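Rhamnogalacturonan endolyase YesW (Bacillus subtilis, PDB 2ZUX) cleaves the rhamnogalacturonan backbone of plant cell-wall pectin from within the chain by elimination, and needs calcium or manganese for activity. Local coordinates at residues 371-382 with 393-404. Sequence-based numbering, arbitrary orientation.
Sequences LDPGRPGLEVFQ and LSFRDAATGKIL. With CA (calcium ion), chain J.
The side chains of Phe381 and Phe395 cross at about a right angle, Phe381 CD1 coming in at the edge of the Phe395 ring, 4.1 Å from Phe395 CD1. Farther along that ring, Leu371 CB reaches Phe395 CZ (3.7 Å) and Glu379 CG approaches Phe395 CE2; Val430 of strand 429-432 touches both phenylalanines. On the opposite face of the sheet, Val380 CG1 sits 3.6 Å from Arg396 NH1, over the flat guanidinium, whose NH2 hydrogen-bonds to Gly344 O. The strands run antiparallel (166°), with paired N-H···O bonds at Val380/Arg396 and Gln382/Ser394: the central hairpin of a four-stranded sheet, as in a beta-propeller blade. The loop 371-378, with Glu379 at the start of the strand, wraps a calcium ion bound by the carbonyls of Asp372, Arg375 and Gly377, both Glu379 oxygens, a water and Asp370. Bent at chi3 (78°), the Arg375 chain turns NE onto the anti lone pair of Glu379 OE2 (2.8 Å), while NH2 meets Asp397 OD2 at 2.6 Å from above the carboxylate plane, both salt bridges. With an alanine at Arg375, Asp397 is likely to lose its charged mate and Glu379 OE2 a partner beside the metal. A water also joins Arg375 NH1 to Asp397 OD1.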
# COMPACT_ATOMS: atom_id res chain seq x y z
N LEU A 371 -14.42 9.23 -5.65
CA LEU A 371 -15.45 8.21 -5.73
C LEU A 371 -16.65 8.72 -6.51
O LEU A 371 -17.27 7.98 -7.28
CB LEU A 371 -15.85 7.76 -4.32
CG LEU A 371 -14.74 7.40 -3.31
CD1 LEU A 371 -15.32 6.88 -1.99
CD2 LEU A 371 -13.76 6.38 -3.91
N ASP A 372 -16.96 10.00 -6.29
CA ASP A 372 -18.02 10.67 -7.03
C ASP A 372 -17.40 11.77 -7.88
O ASP A 372 -17.15 12.88 -7.38
CB ASP A 372 -19.07 11.25 -6.07
CG ASP A 372 -20.24 11.89 -6.81
OD1 ASP A 372 -20.18 12.00 -8.05
OD2 ASP A 372 -21.23 12.26 -6.14
N PRO A 373 -17.12 11.48 -9.16
CA PRO A 373 -16.45 12.46 -10.02
C PRO A 373 -17.34 13.65 -10.39
O PRO A 373 -16.84 14.65 -10.91
CB PRO A 373 -16.06 11.63 -11.25
CG PRO A 373 -17.07 10.55 -11.31
CD PRO A 373 -17.41 10.22 -9.88
N GLY A 374 -18.64 13.56 -10.11
CA GLY A 374 -19.56 14.69 -10.34
C GLY A 374 -19.59 15.69 -9.20
O GLY A 374 -20.17 16.77 -9.33
N ARG A 375 -18.97 15.34 -8.08
CA ARG A 375 -18.93 16.20 -6.91
C ARG A 375 -17.49 16.64 -6.69
O ARG A 375 -16.62 15.80 -6.45
CB ARG A 375 -19.44 15.43 -5.69
CG ARG A 375 -19.77 16.31 -4.49
CD ARG A 375 -19.72 15.52 -3.19
NE ARG A 375 -18.34 15.32 -2.76
CZ ARG A 375 -17.68 16.16 -1.97
NH1 ARG A 375 -16.41 15.90 -1.65
NH2 ARG A 375 -18.28 17.25 -1.50
N PRO A 376 -17.21 17.95 -6.79
CA PRO A 376 -15.83 18.41 -6.58
C PRO A 376 -15.24 17.98 -5.25
O PRO A 376 -15.91 18.05 -4.22
CB PRO A 376 -15.96 19.94 -6.63
CG PRO A 376 -17.14 20.18 -7.48
CD PRO A 376 -18.10 19.08 -7.11
N GLY A 377 -13.99 17.53 -5.29
CA GLY A 377 -13.28 17.06 -4.10
C GLY A 377 -13.17 15.55 -4.06
O GLY A 377 -13.67 14.85 -4.95
N LEU A 378 -12.50 15.04 -3.03
CA LEU A 378 -12.43 13.61 -2.81
C LEU A 378 -13.52 13.18 -1.85
O LEU A 378 -14.14 14.00 -1.18
CB LEU A 378 -11.05 13.22 -2.26
CG LEU A 378 -9.87 13.58 -3.15
CD1 LEU A 378 -8.56 13.23 -2.47
CD2 LEU A 378 -9.96 12.89 -4.51
N GLU A 379 -13.77 11.88 -1.84
CA GLU A 379 -14.79 11.29 -0.98
C GLU A 379 -14.16 10.14 -0.21
O GLU A 379 -13.17 9.54 -0.66
CB GLU A 379 -15.99 10.81 -1.81
CG GLU A 379 -16.82 11.94 -2.46
CD GLU A 379 -16.22 12.49 -3.74
OE1 GLU A 379 -15.56 11.75 -4.50
OE2 GLU A 379 -16.43 13.70 -4.03
N VAL A 380 -14.73 9.84 0.95
CA VAL A 380 -14.27 8.74 1.79
C VAL A 380 -15.43 7.80 2.05
O VAL A 380 -16.47 8.22 2.57
CB VAL A 380 -13.70 9.22 3.14
CG1 VAL A 380 -13.26 8.03 3.99
CG2 VAL A 380 -12.55 10.19 2.93
N PHE A 381 -15.26 6.54 1.66
CA PHE A 381 -16.20 5.49 2.01
C PHE A 381 -15.60 4.67 3.13
O PHE A 381 -14.45 4.23 3.04
CB PHE A 381 -16.51 4.61 0.80
CG PHE A 381 -17.48 3.49 1.12
CD1 PHE A 381 -18.79 3.78 1.50
CD2 PHE A 381 -17.09 2.16 1.01
CE1 PHE A 381 -19.69 2.77 1.81
CE2 PHE A 381 -17.99 1.14 1.31
CZ PHE A 381 -19.30 1.44 1.71
N GLN A 382 -16.40 4.44 4.17
CA GLN A 382 -15.92 3.80 5.38
C GLN A 382 -17.00 2.91 5.95
O GLN A 382 -18.18 3.20 5.80
CB GLN A 382 -15.56 4.86 6.41
CG GLN A 382 -14.86 4.34 7.66
CD GLN A 382 -14.66 5.43 8.71
OE1 GLN A 382 -15.02 6.59 8.50
NE2 GLN A 382 -14.07 5.06 9.84
N LEU A 393 -22.16 2.09 7.31
CA LEU A 393 -21.34 2.50 6.17
C LEU A 393 -21.63 3.97 5.92
O LEU A 393 -22.78 4.40 5.96
CB LEU A 393 -21.60 1.63 4.94
CG LEU A 393 -23.02 1.22 4.55
CD1 LEU A 393 -23.16 1.05 3.05
CD2 LEU A 393 -23.44 -0.07 5.27
N SER A 394 -20.56 4.73 5.70
CA SER A 394 -20.69 6.17 5.54
C SER A 394 -19.91 6.61 4.32
O SER A 394 -18.84 6.07 4.01
CB SER A 394 -20.23 6.91 6.80
OG SER A 394 -18.86 6.70 7.08
N PHE A 395 -20.47 7.58 3.61
CA PHE A 395 -19.87 8.12 2.39
C PHE A 395 -19.85 9.63 2.57
O PHE A 395 -20.90 10.27 2.70
CB PHE A 395 -20.73 7.69 1.20
CG PHE A 395 -20.13 8.00 -0.15
CD1 PHE A 395 -19.55 6.99 -0.93
CD2 PHE A 395 -20.18 9.29 -0.68
CE1 PHE A 395 -19.02 7.28 -2.19
CE2 PHE A 395 -19.65 9.58 -1.92
CZ PHE A 395 -19.06 8.57 -2.69
N ARG A 396 -18.65 10.20 2.65
CA ARG A 396 -18.52 11.58 3.09
C ARG A 396 -17.61 12.43 2.22
O ARG A 396 -16.78 11.92 1.46
CB ARG A 396 -18.00 11.61 4.53
CG ARG A 396 -16.48 11.37 4.66
CD ARG A 396 -16.12 11.29 6.12
NE ARG A 396 -14.70 11.32 6.46
CZ ARG A 396 -14.03 10.30 7.01
NH1 ARG A 396 -14.59 9.11 7.18
NH2 ARG A 396 -12.77 10.47 7.37
N ASP A 397 -17.78 13.74 2.37
CA ASP A 397 -16.87 14.73 1.82
C ASP A 397 -15.53 14.58 2.56
O ASP A 397 -15.48 14.71 3.77
CB ASP A 397 -17.48 16.12 2.05
CG ASP A 397 -16.66 17.24 1.47
OD1 ASP A 397 -15.44 17.33 1.75
OD2 ASP A 397 -17.25 18.09 0.76
N ALA A 398 -14.46 14.29 1.82
CA ALA A 398 -13.16 14.02 2.46
C ALA A 398 -12.61 15.21 3.25
O ALA A 398 -11.94 15.04 4.27
CB ALA A 398 -12.15 13.55 1.43
N ALA A 399 -12.88 16.42 2.74
CA ALA A 399 -12.33 17.64 3.31
C ALA A 399 -13.11 18.18 4.50
O ALA A 399 -12.52 18.65 5.47
CB ALA A 399 -12.22 18.72 2.24
N THR A 400 -14.44 18.12 4.43
CA THR A 400 -15.27 18.74 5.46
C THR A 400 -15.82 17.71 6.45
O THR A 400 -16.22 18.07 7.56
CB THR A 400 -16.48 19.47 4.87
OG1 THR A 400 -17.40 18.52 4.33
CG2 THR A 400 -16.05 20.47 3.78
N GLY A 401 -15.85 16.45 6.04
CA GLY A 401 -16.41 15.39 6.86
C GLY A 401 -17.92 15.26 6.78
O GLY A 401 -18.50 14.38 7.41
N LYS A 402 -18.56 16.15 6.01
CA LYS A 402 -20.01 16.12 5.86
C LYS A 402 -20.43 14.77 5.30
O LYS A 402 -19.91 14.33 4.27
CB LYS A 402 -20.48 17.24 4.93
CG LYS A 402 -21.99 17.21 4.63
CD LYS A 402 -22.41 18.37 3.73
CE LYS A 402 -23.92 18.38 3.46
NZ LYS A 402 -24.73 18.23 4.70
N ILE A 403 -21.38 14.12 5.96
CA ILE A 403 -21.92 12.87 5.46
C ILE A 403 -22.80 13.16 4.24
O ILE A 403 -23.78 13.91 4.34
CB ILE A 403 -22.71 12.10 6.55
CG1 ILE A 403 -21.87 11.88 7.81
CG2 ILE A 403 -23.23 10.77 5.99
CD1 ILE A 403 -20.58 11.09 7.61
N LEU A 404 -22.44 12.60 3.10
CA LEU A 404 -23.24 12.75 1.88
C LEU A 404 -24.38 11.75 1.91
O LEU A 404 -25.52 12.09 1.57
CB LEU A 404 -22.37 12.58 0.64
CG LEU A 404 -21.19 13.56 0.63
CD1 LEU A 404 -20.16 13.17 -0.41
CD2 LEU A 404 -21.68 14.98 0.39
CA CA J . -15.39 13.88 -6.22
O HOH W 1 -14.41 17.79 -0.68
O HOH W 2 -16.93 8.16 5.50
O HOH W 3 -17.14 8.35 9.00
O HOH W 4 -14.43 14.96 -8.18